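Local coordinates for chitin oligosaccharide binding protein NagB2 (PDB 7EHU) that binds di- and trisaccharides of N-acetylglucosamine from chitin as an extracellular solute-binding protein, probably for their uptake by the bacterium, at residues 119-131 against 352-364. Residues are numbered along the deposited sequence; the frame is centred on the assembly and turned at random. Where two conformers were deposited one is given.
Sequences KELGLEDKFFELR and DNRVPSMKGVPTP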
loop_
_atom_site.group_PDB
_atom_site.type_symbol
_atom_site.label_atom_id
_atom_site.label_comp_id
_atom_site.label_asym_id
_atom_site.label_seq_id
_atom_site.Cartn_x
_atom_site.Cartn_y
_atom_site.Cartn_z
ATOM N N LYS A 119 -6.083 -15.546 -21.083
ATOM C CA LYS A 119 -5.695 -16.218 -22.322
ATOM C C LYS A 119 -6.330 -15.541 -23.536
ATOM O O LYS A 119 -5.665 -15.279 -24.544
ATOM C CB LYS A 119 -6.084 -17.703 -22.250
ATOM C CG LYS A 119 -5.511 -18.559 -23.371
ATOM C CD LYS A 119 -6.126 -19.959 -23.417
ATOM C CE LYS A 119 -6.243 -20.472 -24.883
ATOM N NZ LYS A 119 -7.097 -21.678 -25.020
ATOM N N GLU A 120 -7.625 -15.240 -23.452
ATOM C CA GLU A 120 -8.316 -14.586 -24.564
ATOM C C GLU A 120 -7.671 -13.251 -24.919
ATOM O O GLU A 120 -7.569 -12.905 -26.097
ATOM C CB GLU A 120 -9.786 -14.357 -24.199
ATOM C CG GLU A 120 -10.605 -13.695 -25.309
ATOM C CD GLU A 120 -12.102 -13.686 -25.035
ATOM O OE1 GLU A 120 -12.621 -14.642 -24.421
ATOM O OE2 GLU A 120 -12.758 -12.709 -25.442
ATOM N N LEU A 121 -7.259 -12.481 -23.919
ATOM C CA LEU A 121 -6.754 -11.130 -24.116
ATOM C C LEU A 121 -5.239 -11.069 -24.299
ATOM O O LEU A 121 -4.690 -9.976 -24.433
ATOM C CB LEU A 121 -7.158 -10.252 -22.932
ATOM C CG LEU A 121 -8.659 -10.061 -22.747
ATOM C CD1 LEU A 121 -8.923 -9.177 -21.528
ATOM C CD2 LEU A 121 -9.322 -9.488 -23.981
ATOM N N GLY A 122 -4.546 -12.206 -24.295
ATOM C CA GLY A 122 -3.105 -12.204 -24.421
ATOM C C GLY A 122 -2.336 -11.723 -23.210
ATOM O O GLY A 122 -1.165 -11.352 -23.348
ATOM N N LEU A 123 -2.944 -11.766 -22.023
ATOM C CA LEU A 123 -2.407 -11.151 -20.813
ATOM C C LEU A 123 -1.840 -12.160 -19.820
ATOM O O LEU A 123 -1.366 -11.751 -18.761
ATOM C CB LEU A 123 -3.509 -10.315 -20.138
ATOM C CG LEU A 123 -3.859 -8.994 -20.828
ATOM C CD1 LEU A 123 -5.150 -8.419 -20.212
ATOM C CD2 LEU A 123 -2.736 -7.980 -20.737
ATOM N N GLU A 124 -1.851 -13.462 -20.127
ATOM C CA GLU A 124 -1.554 -14.455 -19.092
ATOM C C GLU A 124 -0.225 -14.221 -18.400
ATOM O O GLU A 124 -0.106 -14.402 -17.182
ATOM C CB GLU A 124 -1.490 -15.857 -19.698
ATOM C CG GLU A 124 -2.765 -16.336 -20.251
ATOM C CD GLU A 124 -2.594 -17.660 -20.916
ATOM O OE1 GLU A 124 -2.904 -18.664 -20.247
ATOM O OE2 GLU A 124 -2.079 -17.671 -22.074
ATOM N N ASP A 125 0.798 -13.905 -19.179
ATOM C CA ASP A 125 2.179 -13.821 -18.721
ATOM C C ASP A 125 2.683 -12.390 -18.550
ATOM O O ASP A 125 3.896 -12.185 -18.410
ATOM C CB ASP A 125 3.080 -14.529 -19.733
ATOM C CG ASP A 125 2.547 -15.887 -20.123
ATOM O OD1 ASP A 125 2.645 -16.782 -19.271
ATOM O OD2 ASP A 125 2.064 -16.081 -21.265
ATOM N N LYS A 126 1.799 -11.398 -18.590
ATOM C CA LYS A 126 2.209 -10.007 -18.713
ATOM C C LYS A 126 2.484 -9.321 -17.386
ATOM O O LYS A 126 3.060 -8.234 -17.372
ATOM C CB LYS A 126 1.139 -9.235 -19.491
ATOM C CG LYS A 126 1.247 -9.319 -20.994
ATOM C CD LYS A 126 1.500 -10.691 -21.562
ATOM C CE LYS A 126 1.768 -10.592 -23.070
ATOM N NZ LYS A 126 1.719 -11.927 -23.634
ATOM N N PHE A 127 2.085 -9.902 -16.273
ATOM C CA PHE A 127 2.230 -9.272 -14.969
ATOM C C PHE A 127 3.486 -9.767 -14.270
ATOM O O PHE A 127 3.826 -10.938 -14.331
ATOM C CB PHE A 127 0.978 -9.540 -14.119
ATOM C CG PHE A 127 -0.261 -8.885 -14.682
ATOM C CD1 PHE A 127 -1.002 -9.498 -15.675
ATOM C CD2 PHE A 127 -0.657 -7.623 -14.270
ATOM C CE1 PHE A 127 -2.104 -8.896 -16.207
ATOM C CE2 PHE A 127 -1.756 -7.014 -14.812
ATOM C CZ PHE A 127 -2.489 -7.652 -15.768
ATOM N N PHE A 128 4.166 -8.873 -13.561
ATOM C CA PHE A 128 5.319 -9.314 -12.783
ATOM C C PHE A 128 4.933 -10.446 -11.831
ATOM O O PHE A 128 5.649 -11.447 -11.718
ATOM C CB PHE A 128 5.923 -8.147 -12.000
ATOM C CG PHE A 128 6.646 -7.143 -12.848
ATOM C CD1 PHE A 128 7.884 -7.420 -13.392
ATOM C CD2 PHE A 128 6.074 -5.919 -13.116
ATOM C CE1 PHE A 128 8.534 -6.471 -14.173
ATOM C CE2 PHE A 128 6.726 -4.988 -13.894
ATOM C CZ PHE A 128 7.942 -5.266 -14.421
ATOM N N GLU A 129 3.849 -10.275 -11.079
ATOM C CA GLU A 129 3.462 -11.244 -10.058
ATOM C C GLU A 129 1.965 -11.200 -9.815
ATOM O O GLU A 129 1.453 -10.173 -9.356
ATOM C CB GLU A 129 4.166 -10.957 -8.736
ATOM C CG GLU A 129 5.651 -11.195 -8.713
ATOM C CD GLU A 129 6.292 -10.982 -7.343
ATOM O OE1 GLU A 129 5.571 -10.792 -6.325
ATOM O OE2 GLU A 129 7.537 -11.105 -7.267
ATOM N N LEU A 130 1.282 -12.317 -10.051
ATOM C CA LEU A 130 -0.131 -12.441 -9.727
ATOM C C LEU A 130 -0.371 -13.253 -8.453
ATOM O O LEU A 130 -1.532 -13.494 -8.091
ATOM C CB LEU A 130 -0.898 -13.056 -10.893
ATOM C CG LEU A 130 -0.942 -12.234 -12.180
ATOM C CD1 LEU A 130 -1.659 -12.995 -13.290
ATOM C CD2 LEU A 130 -1.591 -10.902 -11.939
ATOM N N ARG A 131 0.689 -13.643 -7.741
ATOM C CA ARG A 131 0.537 -14.576 -6.638
ATOM C C ARG A 131 -0.506 -14.092 -5.612
ATOM O O ARG A 131 -1.289 -14.900 -5.107
ATOM C CB ARG A 131 1.893 -14.757 -5.948
ATOM C CG ARG A 131 1.807 -15.831 -4.928
ATOM C CD ARG A 131 3.010 -16.183 -4.187
ATOM N NE ARG A 131 2.727 -17.280 -3.276
ATOM C CZ ARG A 131 1.926 -17.196 -2.218
ATOM N NH1 ARG A 131 0.963 -16.293 -2.207
ATOM N NH2 ARG A 131 1.844 -18.204 -1.372
ATOM N N ASP A 352 2.674 10.220 -13.354
ATOM C CA ASP A 352 2.478 10.139 -11.921
ATOM C C ASP A 352 3.484 9.260 -11.250
ATOM O O ASP A 352 3.339 8.979 -10.053
ATOM C CB ASP A 352 1.100 9.623 -11.587
ATOM C CG ASP A 352 0.166 10.713 -11.307
ATOM O OD1 ASP A 352 0.582 11.907 -11.350
ATOM O OD2 ASP A 352 -0.954 10.352 -10.964
ATOM N N ASN A 353 4.497 8.806 -11.991
ATOM C CA ASN A 353 5.522 7.995 -11.387
ATOM C C ASN A 353 4.898 6.764 -10.766
ATOM O O ASN A 353 5.390 6.266 -9.755
ATOM C CB ASN A 353 6.334 8.798 -10.367
ATOM C CG ASN A 353 7.421 9.622 -11.035
ATOM O OD1 ASN A 353 8.507 9.124 -11.323
ATOM N ND2 ASN A 353 7.112 10.855 -11.343
ATOM N N ARG A 354 3.789 6.292 -11.360
ATOM C CA ARG A 354 3.131 5.083 -10.875
ATOM C C ARG A 354 3.870 3.849 -11.406
ATOM O O ARG A 354 4.173 3.744 -12.594
ATOM C CB ARG A 354 1.634 5.091 -11.235
ATOM C CG ARG A 354 0.850 6.370 -10.767
ATOM C CD ARG A 354 -0.647 6.168 -10.367
ATOM N NE ARG A 354 -1.492 5.895 -11.543
ATOM C CZ ARG A 354 -1.923 6.815 -12.406
ATOM N NH1 ARG A 354 -1.629 8.113 -12.285
ATOM N NH2 ARG A 354 -2.642 6.434 -13.442
ATOM N N VAL A 355 4.169 2.931 -10.502
ATOM C CA VAL A 355 5.036 1.776 -10.722
ATOM C C VAL A 355 4.311 0.688 -11.505
ATOM O O VAL A 355 3.287 0.204 -11.019
ATOM C CB VAL A 355 5.448 1.225 -9.343
ATOM C CG1 VAL A 355 6.153 -0.101 -9.445
ATOM C CG2 VAL A 355 6.282 2.235 -8.567
ATOM N N PRO A 356 4.794 0.247 -12.680
ATOM C CA PRO A 356 4.011 -0.726 -13.465
ATOM C C PRO A 356 3.783 -2.052 -12.759
ATOM O O PRO A 356 4.624 -2.545 -11.998
ATOM C CB PRO A 356 4.854 -0.935 -14.725
ATOM C CG PRO A 356 5.604 0.353 -14.862
ATOM C CD PRO A 356 5.932 0.781 -13.463
ATOM N N SER A 357 2.626 -2.643 -13.047
ATOM C CA SER A 357 2.399 -4.050 -12.730
ATOM C C SER A 357 2.657 -4.975 -13.908
ATOM O O SER A 357 2.713 -6.196 -13.712
ATOM C CB SER A 357 0.968 -4.257 -12.246
ATOM O OG SER A 357 0.073 -3.876 -13.268
ATOM N N MET A 358 2.801 -4.432 -15.118
ATOM C CA MET A 358 3.001 -5.198 -16.341
ATOM C C MET A 358 4.428 -5.011 -16.816
ATOM O O MET A 358 5.025 -3.955 -16.613
ATOM C CB MET A 358 2.038 -4.672 -17.415
ATOM C CG MET A 358 0.575 -5.005 -17.079
ATOM S SD MET A 358 -0.575 -4.384 -18.305
ATOM C CE MET A 358 -0.250 -5.589 -19.618
ATOM N N LYS A 359 4.966 -6.061 -17.429
ATOM C CA LYS A 359 6.350 -6.089 -17.893
ATOM C C LYS A 359 6.548 -5.314 -19.189
ATOM O O LYS A 359 5.666 -5.230 -20.028
ATOM C CB LYS A 359 6.770 -7.542 -18.159
ATOM C CG LYS A 359 6.708 -8.466 -16.952
ATOM C CD LYS A 359 6.932 -9.913 -17.342
ATOM C CE LYS A 359 6.298 -10.871 -16.395
ATOM N NZ LYS A 359 6.291 -12.250 -16.897
ATOM N N GLY A 360 7.751 -4.784 -19.367
ATOM C CA GLY A 360 8.125 -4.221 -20.647
ATOM C C GLY A 360 7.856 -2.750 -20.870
ATOM O O GLY A 360 8.022 -2.279 -22.002
ATOM N N VAL A 361 7.442 -2.008 -19.845
ATOM C CA VAL A 361 7.290 -0.563 -20.009
ATOM C C VAL A 361 8.683 0.040 -20.175
ATOM O O VAL A 361 9.526 -0.151 -19.299
ATOM C CB VAL A 361 6.561 0.050 -18.804
ATOM C CG1 VAL A 361 6.547 1.559 -18.912
ATOM C CG2 VAL A 361 5.164 -0.529 -18.657
ATOM N N PRO A 362 8.986 0.767 -21.251
ATOM C CA PRO A 362 10.332 1.340 -21.388
ATOM C C PRO A 362 10.612 2.393 -20.327
ATOM O O PRO A 362 9.705 3.033 -19.787
ATOM C CB PRO A 362 10.317 1.957 -22.796
ATOM C CG PRO A 362 9.173 1.339 -23.495
ATOM C CD PRO A 362 8.157 1.057 -22.435
ATOM N N THR A 363 11.891 2.579 -20.023
ATOM C CA THR A 363 12.274 3.639 -19.095
ATOM C C THR A 363 11.818 4.977 -19.680
ATOM O O THR A 363 12.044 5.238 -20.868
ATOM C CB THR A 363 13.792 3.618 -18.883
ATOM O OG1 THR A 363 14.175 2.343 -18.351
ATOM C CG2 THR A 363 14.238 4.695 -17.905
ATOM N N PRO A 364 11.145 5.830 -18.907
ATOM C CA PRO A 364 10.730 7.127 -19.455
ATOM C C PRO A 364 11.926 7.934 -19.950
ATOM O O PRO A 364 13.020 7.866 -19.389
ATOM C CB PRO A 364 10.040 7.809 -18.263
ATOM C CG PRO A 364 9.590 6.685 -17.386
ATOM C CD PRO A 364 10.648 5.622 -17.533
HETATM O O HOH W 1 2.324 -7.702 -11.343
#
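Met358 lays its CG over one face of the Phe127 ring, 4.2 Å from the centroid, as a CH-pi contact, and SD follows obliquely in a Met-aromatic pairing. The thioether then bends at its last torsion (chi3 75°), which carries CE to 3.6 Å from Leu123 CD2. With an alanine at Phe127 the ring face under Met358 is gone, which is likely to open a gap there and leave CG and sulfur without their aromatic partner. The backbones of these same two residues, Phe127 and Met358, form a single beta bridge, an antiparallel, non-hydrogen-bonded pair: Lys359 N reaches Lys126 O at 2.9 Å, almost straight (163°), and Phe128 N reaches Ser357 O at 3.0 Å. A water bound by Glu129 N also donates to Ser357 O, so that oxygen takes two hydrogen bonds. Lys359 runs extended beyond CG, its CG over a face of Phe128, and its NZ bonds to Asp125 O at 2.8 Å. The Ser357 side chain, bonded to Pro143 O, lies about 8 Å from a bound N-acetylglucosamine. The bridge thus joins segments 221 residues apart in the solute-binding protein fold, after helices 115-121 and 342-352; Gln345 of the latter bonds to Ser357 N and Met358 N, and Phe127 packs on Leu142 and Pro143 of strand 138-154.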